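Local coordinates for pectinesterase (Sitophilus oryzae, PDB 4PMH), which probably helps digest plant cell walls by hydrolysing the methyl esters of pectin to release methanol, at residues Ala53-Ala58 and Lys67-Asn72; Ser38-Thr43 and Thr90-Gly95; Gly310-Lys315 and Gly327-Ala332; Cys239-Lys244 and Ala252-Pro257. All blocks are in the same frame, centred on the assembly; numbering follows the deposited sequence.

Interaction 1: residues Ala53-Ala58 and Lys67-Asn72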
loop_
_atom_site.group_PDB
_atom_site.type_symbol
_atom_site.label_atom_id
_atom_site.label_comp_id
_atom_site.label_asym_id
_atom_site.label_seq_id
_atom_site.Cartn_x
_atom_site.Cartn_y
_atom_site.Cartn_z
ATOM N N ALA A 53 -3.849 -23.005 -4.152
ATOM C CA ALA A 53 -4.167 -24.047 -5.132
ATOM C C ALA A 53 -4.954 -23.517 -6.325
ATOM O O ALA A 53 -4.732 -23.947 -7.448
ATOM C CB ALA A 53 -4.918 -25.203 -4.490
ATOM N N ALA A 54 -5.865 -22.586 -6.088
ATOM C CA ALA A 54 -6.633 -21.989 -7.187
ATOM C C ALA A 54 -5.717 -21.088 -8.036
ATOM O O ALA A 54 -5.812 -21.085 -9.245
ATOM C CB ALA A 54 -7.799 -21.194 -6.651
ATOM N N VAL A 55 -4.844 -20.319 -7.371
ATOM C CA VAL A 55 -3.892 -19.423 -8.034
ATOM C C VAL A 55 -2.978 -20.247 -8.930
ATOM O O VAL A 55 -2.763 -19.907 -10.107
ATOM C CB VAL A 55 -3.057 -18.600 -7.015
ATOM C CG1 VAL A 55 -1.835 -17.954 -7.668
ATOM C CG2 VAL A 55 -3.931 -17.568 -6.327
ATOM N N ASN A 56 -2.496 -21.358 -8.375
ATOM C CA ASN A 56 -1.600 -22.245 -9.070
ATOM C C ASN A 56 -2.279 -22.801 -10.310
ATOM O O ASN A 56 -1.677 -22.857 -11.374
ATOM C CB ASN A 56 -1.197 -23.419 -8.181
ATOM C CG ASN A 56 -0.223 -23.034 -7.082
ATOM O OD1 ASN A 56 0.330 -21.933 -7.065
ATOM N ND2 ASN A 56 0.008 -23.963 -6.158
ATOM N N ALA A 57 -3.522 -23.232 -10.170
ATOM C CA ALA A 57 -4.251 -23.792 -11.318
ATOM C C ALA A 57 -4.356 -22.787 -12.457
ATOM O O ALA A 57 -4.078 -23.121 -13.611
ATOM C CB ALA A 57 -5.641 -24.279 -10.912
ATOM N N ALA A 58 -4.749 -21.562 -12.113
ATOM C CA ALA A 58 -4.900 -20.483 -13.095
ATOM C C ALA A 58 -3.570 -20.119 -13.781
ATOM O O ALA A 58 -3.510 -19.956 -15.003
ATOM C CB ALA A 58 -5.518 -19.254 -12.435
ATOM N N LYS A 67 -8.448 -14.791 -16.002
ATOM C CA LYS A 67 -9.061 -15.870 -15.235
ATOM C C LYS A 67 -9.565 -15.340 -13.895
ATOM O O LYS A 67 -8.930 -14.471 -13.273
ATOM C CB LYS A 67 -8.051 -16.998 -14.997
ATOM C CG LYS A 67 -7.624 -17.740 -16.251
ATOM C CD LYS A 67 -8.770 -18.601 -16.761
ATOM C CE LYS A 67 -8.545 -19.034 -18.194
ATOM N NZ LYS A 67 -9.735 -19.789 -18.644
ATOM N N TYR A 68 -10.707 -15.880 -13.463
ATOM C CA TYR A 68 -11.431 -15.400 -12.302
ATOM C C TYR A 68 -11.425 -16.452 -11.200
ATOM O O TYR A 68 -11.937 -17.564 -11.373
ATOM C CB TYR A 68 -12.860 -15.045 -12.686
ATOM C CG TYR A 68 -12.918 -13.829 -13.584
ATOM C CD1 TYR A 68 -12.782 -13.945 -14.968
ATOM C CD2 TYR A 68 -13.083 -12.556 -13.050
ATOM C CE1 TYR A 68 -12.822 -12.818 -15.785
ATOM C CE2 TYR A 68 -13.123 -11.428 -13.857
ATOM C CZ TYR A 68 -12.995 -11.567 -15.225
ATOM O OH TYR A 68 -13.036 -10.441 -16.028
ATOM N N ILE A 69 -10.812 -16.073 -10.090
ATOM C CA ILE A 69 -10.716 -16.925 -8.936
ATOM C C ILE A 69 -11.651 -16.368 -7.884
ATOM O O ILE A 69 -11.397 -15.290 -7.338
ATOM C CB ILE A 69 -9.290 -16.961 -8.360
ATOM C CG1 ILE A 69 -8.373 -17.671 -9.347
ATOM C CG2 ILE A 69 -9.281 -17.666 -7.003
ATOM C CD1 ILE A 69 -6.910 -17.356 -9.209
ATOM N N LYS A 70 -12.722 -17.111 -7.598
ATOM C CA LYS A 70 -13.665 -16.744 -6.563
ATOM C C LYS A 70 -13.308 -17.406 -5.244
ATOM O O LYS A 70 -13.107 -18.620 -5.193
ATOM C CB LYS A 70 -15.058 -17.160 -6.968
ATOM C CG LYS A 70 -16.095 -16.785 -5.942
ATOM C CD LYS A 70 -17.499 -16.956 -6.504
ATOM C CE LYS A 70 -17.887 -18.410 -6.605
ATOM N NZ LYS A 70 -19.367 -18.539 -6.776
ATOM N N ILE A 71 -13.237 -16.613 -4.179
ATOM C CA ILE A 71 -13.002 -17.159 -2.842
ATOM C C ILE A 71 -14.290 -17.112 -2.036
ATOM O O ILE A 71 -14.748 -16.037 -1.622
ATOM C CB ILE A 71 -11.907 -16.375 -2.076
ATOM C CG1 ILE A 71 -10.629 -16.254 -2.932
ATOM C CG2 ILE A 71 -11.641 -17.033 -0.717
ATOM C CD1 ILE A 71 -9.460 -15.525 -2.279
ATOM N N ASN A 72 -14.867 -18.276 -1.773
ATOM C CA ASN A 72 -16.077 -18.323 -0.979
ATOM C C ASN A 72 -15.869 -17.633 0.354
ATOM O O ASN A 72 -14.777 -17.697 0.935
ATOM C CB ASN A 72 -16.529 -19.763 -0.751
ATOM C CG ASN A 72 -17.280 -20.337 -1.934
ATOM O OD1 ASN A 72 -17.588 -19.637 -2.894
ATOM N ND2 ASN A 72 -17.599 -21.616 -1.856
#
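A54 O takes the helical bond from A58 N at 3.1 Å, and the delta carbon of I69 comes up beside that same oxygen, I69 CD1 to A54 O 3.9 Å. I69 is the residue of 67-72 that does most of the touching, and its two branches divide the helix surface between them. I69 CG2 butts against the methyl of A54, 3.8 Å from A54 CB. The other arm, with CG1 anti to the carbonyl carbon (chi1 -68°), carries I69 CD1 under the helix, 3.8 Å from V55 CA and 4.0 Å from A58 CB one turn beyond A54. V55 itself crosses I69 at about a right angle and offers V55 CG2 to I69 CD1 more loosely, at 4.2 Å. These elements form a beta-alpha-beta unit: strand 42-44, helix 51-61 and strand 67-71, with the two strands parallel neighbours in the long sheet of a pectinesterase beta-helix. The helix runs back almost antiparallel to strand 67-71, at 170°, and the short axes come within 9.2 Å. Two alanines, A54 and A58, point their methyls at the strand one turn apart, so the helix can lie low over it with I69 fitted between. At the strand's start, K67 adds its CB against A58 CB, 4.3 Å away, before the rest of the side chain leads away from the helix. A58 also packs on Y42 and L89, which extends the apolar layer over the strands on either side of 67-71.

Interaction 2: residues Ser38-Thr43 and Thr90-Gly95; sequences SKADYT and TIYGGG
Strands 42-44 and 89-93 lie two places apart in the long parallel sheet of the beta-helix, with strand 67-71 between them, and this contact is a side-chain bridge over that middle strand. Y92 reaches out from 89-93 to the chain leading into 42-44, where its hydroxyl donates to the backbone oxygen of K39, Y92 OH to K39 O 2.7 Å. K39 O sits at the edge of the tyrosine ring, in its plane, and is 3.4 Å from Y92 CE1. Seen from the carbonyl the approach is bent, 121° at the oxygen, and the hydroxyl stands 58° above the carbonyl plane. A chi1 of 71° sets Y92 CG between its own backbone N and carbonyl carbon, and the ring passes beside K70 of the middle strand and T37. The methyl of A40 lies beside the hydroxyl, A40 CB to Y92 OH 3.8 Å. A phenylalanine in place of Y92 would probably still fill the space beside K70 but leave K39 O without this donor, and the segment before strand 42-44 less firmly held. With only 93 Å² buried and the CB of K39 directed away from 90-95, the contact depends largely on one short hydrogen bond to a main-chain acceptor.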
loop_
_atom_site.group_PDB
_atom_site.type_symbol
_atom_site.label_atom_id
_atom_site.label_comp_id
_atom_site.label_asym_id
_atom_site.label_seq_id
_atom_site.Cartn_x
_atom_site.Cartn_y
_atom_site.Cartn_z
ATOM N N SER A 38 -17.606 -11.477 -13.338
ATOM C CA SER A 38 -18.790 -11.973 -14.051
ATOM C C SER A 38 -18.823 -13.493 -14.173
ATOM O O SER A 38 -19.647 -14.043 -14.914
ATOM C CB SER A 38 -18.828 -11.378 -15.451
ATOM O OG SER A 38 -19.968 -11.835 -16.149
ATOM N N LYS A 39 -17.924 -14.164 -13.464
ATOM C CA LYS A 39 -17.767 -15.607 -13.613
ATOM C C LYS A 39 -16.749 -16.143 -12.615
ATOM O O LYS A 39 -16.093 -15.379 -11.898
ATOM C CB LYS A 39 -17.364 -15.967 -15.055
ATOM C CG LYS A 39 -16.309 -15.066 -15.679
ATOM C CD LYS A 39 -15.929 -15.512 -17.086
ATOM C CE LYS A 39 -15.822 -14.322 -18.032
ATOM N NZ LYS A 39 -17.173 -13.848 -18.471
ATOM N N ALA A 40 -16.647 -17.461 -12.548
ATOM C CA ALA A 40 -15.697 -18.105 -11.653
ATOM C C ALA A 40 -15.090 -19.292 -12.375
ATOM O O ALA A 40 -15.761 -20.287 -12.592
ATOM C CB ALA A 40 -16.383 -18.539 -10.372
ATOM N N ASP A 41 -13.834 -19.146 -12.781
ATOM C CA ASP A 41 -13.084 -20.205 -13.445
ATOM C C ASP A 41 -12.538 -21.198 -12.419
ATOM O O ASP A 41 -12.510 -22.390 -12.671
ATOM C CB ASP A 41 -11.922 -19.598 -14.254
ATOM C CG ASP A 41 -12.408 -18.734 -15.413
ATOM O OD1 ASP A 41 -13.074 -19.263 -16.316
ATOM O OD2 ASP A 41 -12.123 -17.523 -15.427
ATOM N N TYR A 42 -12.081 -20.680 -11.285
ATOM C CA TYR A 42 -11.600 -21.476 -10.155
ATOM C C TYR A 42 -12.234 -20.953 -8.887
ATOM O O TYR A 42 -12.226 -19.740 -8.652
ATOM C CB TYR A 42 -10.091 -21.339 -10.061
ATOM C CG TYR A 42 -9.442 -21.559 -11.402
ATOM C CD1 TYR A 42 -9.168 -22.844 -11.856
ATOM C CD2 TYR A 42 -9.131 -20.490 -12.231
ATOM C CE1 TYR A 42 -8.591 -23.057 -13.095
ATOM C CE2 TYR A 42 -8.563 -20.702 -13.458
ATOM C CZ TYR A 42 -8.290 -21.985 -13.888
ATOM O OH TYR A 42 -7.713 -22.203 -15.110
ATOM N N THR A 43 -12.786 -21.843 -8.065
ATOM C CA THR A 43 -13.511 -21.446 -6.854
ATOM C C THR A 43 -12.934 -22.137 -5.626
ATOM O O THR A 43 -12.890 -23.366 -5.565
ATOM C CB THR A 43 -14.994 -21.773 -6.989
ATOM O OG1 THR A 43 -15.537 -21.025 -8.093
ATOM C CG2 THR A 43 -15.745 -21.375 -5.717
ATOM N N THR A 90 -7.998 -12.203 -11.759
ATOM C CA THR A 90 -8.896 -11.482 -10.874
ATOM C C THR A 90 -9.216 -12.419 -9.712
ATOM O O THR A 90 -9.691 -13.533 -9.926
ATOM C CB THR A 90 -10.184 -11.099 -11.622
ATOM O OG1 THR A 90 -9.840 -10.210 -12.684
ATOM C CG2 THR A 90 -11.184 -10.432 -10.708
ATOM N N ILE A 91 -8.913 -11.989 -8.496
ATOM C CA ILE A 91 -9.187 -12.766 -7.299
ATOM C C ILE A 91 -10.207 -11.995 -6.492
ATOM O O ILE A 91 -9.914 -10.892 -6.022
ATOM C CB ILE A 91 -7.894 -12.995 -6.468
ATOM C CG1 ILE A 91 -6.853 -13.766 -7.292
ATOM C CG2 ILE A 91 -8.186 -13.769 -5.174
ATOM C CD1 ILE A 91 -5.826 -12.887 -7.951
ATOM N N TYR A 92 -11.403 -12.565 -6.324
ATOM C CA TYR A 92 -12.465 -11.882 -5.625
ATOM C C TYR A 92 -13.192 -12.705 -4.595
ATOM O O TYR A 92 -13.376 -13.891 -4.765
ATOM C CB TYR A 92 -13.465 -11.298 -6.612
ATOM C CG TYR A 92 -14.341 -12.291 -7.330
ATOM C CD1 TYR A 92 -13.935 -12.875 -8.512
ATOM C CD2 TYR A 92 -15.579 -12.599 -6.848
ATOM C CE1 TYR A 92 -14.762 -13.769 -9.192
ATOM C CE2 TYR A 92 -16.419 -13.468 -7.512
ATOM C CZ TYR A 92 -15.995 -14.054 -8.685
ATOM O OH TYR A 92 -16.817 -14.945 -9.334
ATOM N N GLY A 93 -13.624 -12.033 -3.540
ATOM C CA GLY A 93 -14.391 -12.661 -2.480
ATOM C C GLY A 93 -15.824 -12.902 -2.951
ATOM O O GLY A 93 -16.410 -12.075 -3.661
ATOM N N GLY A 94 -16.382 -14.032 -2.554
ATOM C CA GLY A 94 -17.739 -14.415 -2.963
ATOM C C GLY A 94 -18.864 -13.874 -2.089
ATOM O O GLY A 94 -20.026 -14.180 -2.343
ATOM N N GLY A 95 -18.541 -13.100 -1.056
ATOM C CA GLY A 95 -19.553 -12.579 -0.115
ATOM C C GLY A 95 -20.235 -11.310 -0.588
ATOM O O GLY A 95 -19.878 -10.744 -1.634
#

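Interaction 3: residues Gly310-Lys315 and Gly327-Ala332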
loop_
_atom_site.group_PDB
_atom_site.type_symbol
_atom_site.label_atom_id
_atom_site.label_comp_id
_atom_site.label_asym_id
_atom_site.label_seq_id
_atom_site.Cartn_x
_atom_site.Cartn_y
_atom_site.Cartn_z
ATOM N N GLY A 310 10.252 10.590 -1.480
ATOM C CA GLY A 310 8.837 10.206 -1.547
ATOM C C GLY A 310 7.908 11.281 -2.084
ATOM O O GLY A 310 7.976 12.433 -1.661
ATOM N N GLN A 311 7.030 10.891 -3.004
ATOM C CA GLN A 311 6.103 11.816 -3.656
ATOM C C GLN A 311 4.680 11.426 -3.305
ATOM O O GLN A 311 4.307 10.260 -3.444
ATOM C CB GLN A 311 6.300 11.805 -5.170
ATOM C CG GLN A 311 5.785 13.037 -5.917
ATOM C CD GLN A 311 4.293 13.042 -6.186
ATOM O OE1 GLN A 311 3.648 11.991 -6.251
ATOM N NE2 GLN A 311 3.727 14.242 -6.336
ATOM N N LEU A 312 3.902 12.419 -2.859
ATOM C CA LEU A 312 2.526 12.237 -2.420
ATOM C C LEU A 312 1.703 13.510 -2.600
ATOM O O LEU A 312 2.071 14.549 -2.109
ATOM C CB LEU A 312 2.476 11.873 -0.936
ATOM C CG LEU A 312 1.109 11.864 -0.268
ATOM C CD1 LEU A 312 0.155 10.833 -0.864
ATOM C CD2 LEU A 312 1.298 11.579 1.209
ATOM N N ILE A 313 0.580 13.391 -3.282
ATOM C CA ILE A 313 -0.408 14.453 -3.356
ATOM C C ILE A 313 -1.749 13.971 -2.795
ATOM O O ILE A 313 -2.263 12.929 -3.204
ATOM C CB ILE A 313 -0.552 14.931 -4.795
ATOM C CG1 ILE A 313 0.728 15.688 -5.166
ATOM C CG2 ILE A 313 -1.800 15.819 -4.956
ATOM C CD1 ILE A 313 0.787 16.069 -6.618
ATOM N N ILE A 314 -2.288 14.722 -1.834
ATOM C CA ILE A 314 -3.646 14.493 -1.331
ATOM C C ILE A 314 -4.518 15.613 -1.858
ATOM O O ILE A 314 -4.321 16.773 -1.508
ATOM C CB ILE A 314 -3.692 14.443 0.189
ATOM C CG1 ILE A 314 -2.826 13.291 0.694
ATOM C CG2 ILE A 314 -5.127 14.261 0.673
ATOM C CD1 ILE A 314 -2.496 13.361 2.164
ATOM N N LYS A 315 -5.450 15.256 -2.736
ATOM C CA LYS A 315 -6.279 16.220 -3.468
ATOM C C LYS A 315 -7.777 15.969 -3.260
ATOM O O LYS A 315 -8.230 14.831 -3.375
ATOM C CB LYS A 315 -5.989 16.075 -4.959
ATOM C CG LYS A 315 -6.821 16.959 -5.875
ATOM C CD LYS A 315 -6.153 17.025 -7.239
ATOM C CE LYS A 315 -6.948 17.855 -8.241
ATOM N NZ LYS A 315 -6.289 17.821 -9.571
ATOM N N GLY A 327 1.522 21.105 11.062
ATOM C CA GLY A 327 2.687 20.353 10.588
ATOM C C GLY A 327 2.417 18.857 10.438
ATOM O O GLY A 327 2.892 18.033 11.242
ATOM N N PRO A 328 1.651 18.493 9.393
ATOM C CA PRO A 328 1.211 17.128 9.137
ATOM C C PRO A 328 2.285 16.187 8.548
ATOM O O PRO A 328 2.018 14.992 8.378
ATOM C CB PRO A 328 0.054 17.312 8.148
ATOM C CG PRO A 328 0.304 18.622 7.493
ATOM C CD PRO A 328 1.233 19.429 8.341
ATOM N N TRP A 329 3.471 16.717 8.240
ATOM C CA TRP A 329 4.539 15.946 7.618
ATOM C C TRP A 329 5.731 15.887 8.560
ATOM O O TRP A 329 6.238 16.925 8.968
ATOM C CB TRP A 329 4.976 16.639 6.353
ATOM C CG TRP A 329 3.885 16.942 5.391
ATOM C CD1 TRP A 329 3.498 18.183 4.986
ATOM C CD2 TRP A 329 3.049 16.013 4.697
ATOM N NE1 TRP A 329 2.459 18.094 4.089
ATOM C CE2 TRP A 329 2.178 16.772 3.873
ATOM C CE3 TRP A 329 2.968 14.613 4.653
ATOM C CZ2 TRP A 329 1.225 16.181 3.040
ATOM C CZ3 TRP A 329 2.008 14.019 3.822
ATOM C CH2 TRP A 329 1.161 14.806 3.016
ATOM N N THR A 330 6.198 14.690 8.898
ATOM C CA THR A 330 7.257 14.565 9.908
ATOM C C THR A 330 8.609 14.042 9.354
ATOM O O THR A 330 8.782 13.862 8.146
ATOM C CB THR A 330 6.772 13.740 11.125
ATOM O OG1 THR A 330 7.719 13.864 12.189
ATOM C CG2 THR A 330 6.610 12.278 10.774
ATOM N N THR A 331 9.568 13.835 10.262
ATOM C CA THR A 331 10.920 13.502 9.884
ATOM C C THR A 331 10.998 12.211 9.078
ATOM O O THR A 331 10.305 11.239 9.397
ATOM C CB THR A 331 11.784 13.365 11.155
ATOM O OG1 THR A 331 11.697 14.580 11.891
ATOM C CG2 THR A 331 13.228 13.110 10.812
ATOM N N ALA A 332 11.828 12.202 8.037
ATOM C CA ALA A 332 12.047 10.973 7.254
ATOM C C ALA A 332 12.685 9.862 8.094
ATOM O O ALA A 332 13.329 10.127 9.125
ATOM C CB ALA A 332 12.909 11.248 6.025
#
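L312 and W329 have their CA atoms 10.9 Å apart, and I314 and P328 theirs 11.8 Å, so the backbones of 310-315 and 327-332 stay well separated and side chains span the gap. Most of the first segment is strand; the second is extended only briefly, about 329-330, and weakly bonded. From the strand, L312 and I314 both point at W329. The indole's six-membered ring does the meeting. L312 CD2 touches W329 CZ3 at 3.6 Å and lies almost as near CH2, coming at the ring on a slant. I314 CD1 reaches W329 CH2 at 4.0 Å, its chain sliding past the indole in the opposite direction. W329 has CG anti to its carbonyl carbon (chi1 -53°), which extends the ring toward the strand. The pyrrolidine of P328 leans over one indole face, set toward the rim. This is interior packing between two walls of the beta-helix, and the indole lies about 7 Å from the side chain of R290, a probable substrate-binding residue. Around it, L288 of strand 286-290 touches W329, F356 of strand 355-359 meets both W329 and L312, and V269 of strand 267-270 packs on L312.

Interaction 4: residues Cys239-Lys244 and Ala252-Pro257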
loop_
_atom_site.group_PDB
_atom_site.type_symbol
_atom_site.label_atom_id
_atom_site.label_comp_id
_atom_site.label_asym_id
_atom_site.label_seq_id
_atom_site.Cartn_x
_atom_site.Cartn_y
_atom_site.Cartn_z
ATOM N N CYS A 239 -11.202 6.149 -1.358
ATOM C CA CYS A 239 -10.689 5.198 -0.385
ATOM C C CYS A 239 -10.807 5.803 0.995
ATOM O O CYS A 239 -11.039 6.995 1.123
ATOM C CB CYS A 239 -9.228 4.873 -0.694
ATOM S SG CYS A 239 -8.982 3.773 -2.102
ATOM N N THR A 240 -10.678 4.965 2.026
ATOM C CA THR A 240 -10.667 5.429 3.396
ATOM C C THR A 240 -9.408 4.917 4.066
ATOM O O THR A 240 -9.113 3.722 3.972
ATOM C CB THR A 240 -11.911 4.949 4.182
ATOM O OG1 THR A 240 -13.094 5.519 3.606
ATOM C CG2 THR A 240 -11.849 5.371 5.639
ATOM N N PHE A 241 -8.687 5.818 4.728
ATOM C CA PHE A 241 -7.474 5.486 5.465
ATOM C C PHE A 241 -7.753 5.734 6.946
ATOM O O PHE A 241 -8.105 6.869 7.334
ATOM C CB PHE A 241 -6.300 6.366 5.007
ATOM C CG PHE A 241 -5.991 6.267 3.537
ATOM C CD1 PHE A 241 -6.663 7.064 2.622
ATOM C CD2 PHE A 241 -5.032 5.375 3.066
ATOM C CE1 PHE A 241 -6.390 6.965 1.258
ATOM C CE2 PHE A 241 -4.766 5.259 1.713
ATOM C CZ PHE A 241 -5.452 6.059 0.799
ATOM N N TYR A 242 -7.602 4.697 7.771
ATOM C CA TYR A 242 -8.048 4.747 9.158
ATOM C C TYR A 242 -6.877 4.502 10.100
ATOM O O TYR A 242 -6.278 3.427 10.086
ATOM C CB TYR A 242 -9.143 3.699 9.387
ATOM C CG TYR A 242 -9.887 3.865 10.684
ATOM C CD1 TYR A 242 -9.347 3.396 11.864
ATOM C CD2 TYR A 242 -11.129 4.508 10.726
ATOM C CE1 TYR A 242 -10.008 3.563 13.060
ATOM C CE2 TYR A 242 -11.807 4.684 11.927
ATOM C CZ TYR A 242 -11.232 4.210 13.091
ATOM O OH TYR A 242 -11.875 4.339 14.303
ATOM N N VAL A 243 -6.563 5.499 10.906
ATOM C CA VAL A 243 -5.458 5.431 11.840
ATOM C C VAL A 243 -5.966 4.816 13.130
ATOM O O VAL A 243 -6.771 5.413 13.827
ATOM C CB VAL A 243 -4.886 6.807 12.152
ATOM C CG1 VAL A 243 -3.652 6.682 13.036
ATOM C CG2 VAL A 243 -4.533 7.524 10.860
ATOM N N LYS A 244 -5.483 3.625 13.429
ATOM C CA LYS A 244 -5.933 2.883 14.584
ATOM C C LYS A 244 -5.215 3.353 15.824
ATOM O O LYS A 244 -4.080 3.805 15.769
ATOM C CB LYS A 244 -5.667 1.391 14.393
ATOM C CG LYS A 244 -6.653 0.693 13.466
ATOM C CD LYS A 244 -6.663 -0.819 13.670
ATOM C CE LYS A 244 -7.324 -1.239 14.976
ATOM N NZ LYS A 244 -8.815 -1.273 14.947
ATOM N N ALA A 252 1.279 8.538 15.316
ATOM C CA ALA A 252 1.051 7.778 14.077
ATOM C C ALA A 252 1.496 8.499 12.792
ATOM O O ALA A 252 1.666 9.711 12.794
ATOM C CB ALA A 252 -0.429 7.458 13.980
ATOM N N VAL A 253 1.687 7.738 11.712
ATOM C CA VAL A 253 2.019 8.296 10.388
ATOM C C VAL A 253 1.379 7.441 9.292
ATOM O O VAL A 253 1.551 6.239 9.284
ATOM C CB VAL A 253 3.527 8.332 10.106
ATOM C CG1 VAL A 253 3.814 9.316 8.982
ATOM C CG2 VAL A 253 4.333 8.688 11.346
ATOM N N VAL A 254 0.673 8.051 8.351
ATOM C CA VAL A 254 -0.057 7.256 7.351
ATOM C C VAL A 254 0.859 6.776 6.219
ATOM O O VAL A 254 1.124 5.555 6.095
ATOM C CB VAL A 254 -1.242 8.042 6.786
ATOM C CG1 VAL A 254 -1.974 7.245 5.712
ATOM C CG2 VAL A 254 -2.188 8.434 7.911
ATOM N N PHE A 255 1.337 7.720 5.400
ATOM C CA PHE A 255 2.094 7.428 4.192
ATOM C C PHE A 255 3.601 7.501 4.401
ATOM O O PHE A 255 4.098 8.414 5.055
ATOM C CB PHE A 255 1.702 8.395 3.071
ATOM C CG PHE A 255 0.245 8.334 2.704
ATOM C CD1 PHE A 255 -0.227 7.366 1.851
ATOM C CD2 PHE A 255 -0.657 9.237 3.242
ATOM C CE1 PHE A 255 -1.577 7.299 1.523
ATOM C CE2 PHE A 255 -2.005 9.190 2.920
ATOM C CZ PHE A 255 -2.465 8.218 2.065
ATOM N N ALA A 256 4.320 6.536 3.829
ATOM C CA ALA A 256 5.779 6.533 3.818
ATOM C C ALA A 256 6.295 6.140 2.433
ATOM O O ALA A 256 6.808 5.056 2.243
ATOM C CB ALA A 256 6.355 5.618 4.905
ATOM N N PRO A 257 6.195 7.061 1.456
ATOM C CA PRO A 257 6.724 6.767 0.118
ATOM C C PRO A 257 8.235 6.863 -0.009
ATOM O O PRO A 257 8.859 7.725 0.628
ATOM C CB PRO A 257 6.033 7.812 -0.785
ATOM C CG PRO A 257 5.352 8.769 0.131
ATOM C CD PRO A 257 5.694 8.440 1.557
#
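Apolar packing inside the right-handed parallel beta-helix joins strands 240-243 and 252-257, successive strands that belong to different sheets of the coil. Their short axes run at 145° and come no closer than 8.3 Å, a spacing filled by side chains pointing inward from both. F241 and F255 make an edge-to-face (T-shaped) pair, ring centroids 5.1 Å apart and planes at 62°. F255 is the edge: its CZ stands over one face of F241, toward the rim, with F241 CE2 to F255 CZ at 3.8 Å. F255 CG is anti to its carbonyl carbon (chi1 -60°), and from there the ring swings back to the other strand. F241 also meets F236 edge-to-face and packs on I221, I274 and V269. An alanine in place of F241 removes the face under the edge of F255, which would probably leave a gap in the interior and the F255 ring freer to turn. The F255 side chain lies about 8 Å from that of D226, the probable nucleophile. Further along, V243 uses both branches: V243 CG2 meets V254 CG2 at 3.9 Å, and V243 CG1 presses on A252 CB at 3.4 Å, tighter than usual van der Waals contact.

The contacts form two groups along one elongated beta-helix. Interactions 1 and 2 sit together at the start of the coil, centres 7 Å apart, strand 67-71 of interaction 1 lying between strands 42-44 and 89-93 of interaction 2; interaction 2 closes around interaction 1 along the chain, and I69 N probably bonds T90 O where they meet. Interaction 4 follows in sequence and then interaction 3, their centres 11 Å apart and joined where L312 packs on F255. The centres of interactions 1 and 3 are 38 Å apart on opposite sides of the chain's centre, yet both reach the long parallel sheet. Interactions 3 and 4 fill the interior near the probable catalytic residues, whereas interactions 1 and 2 lie away from them.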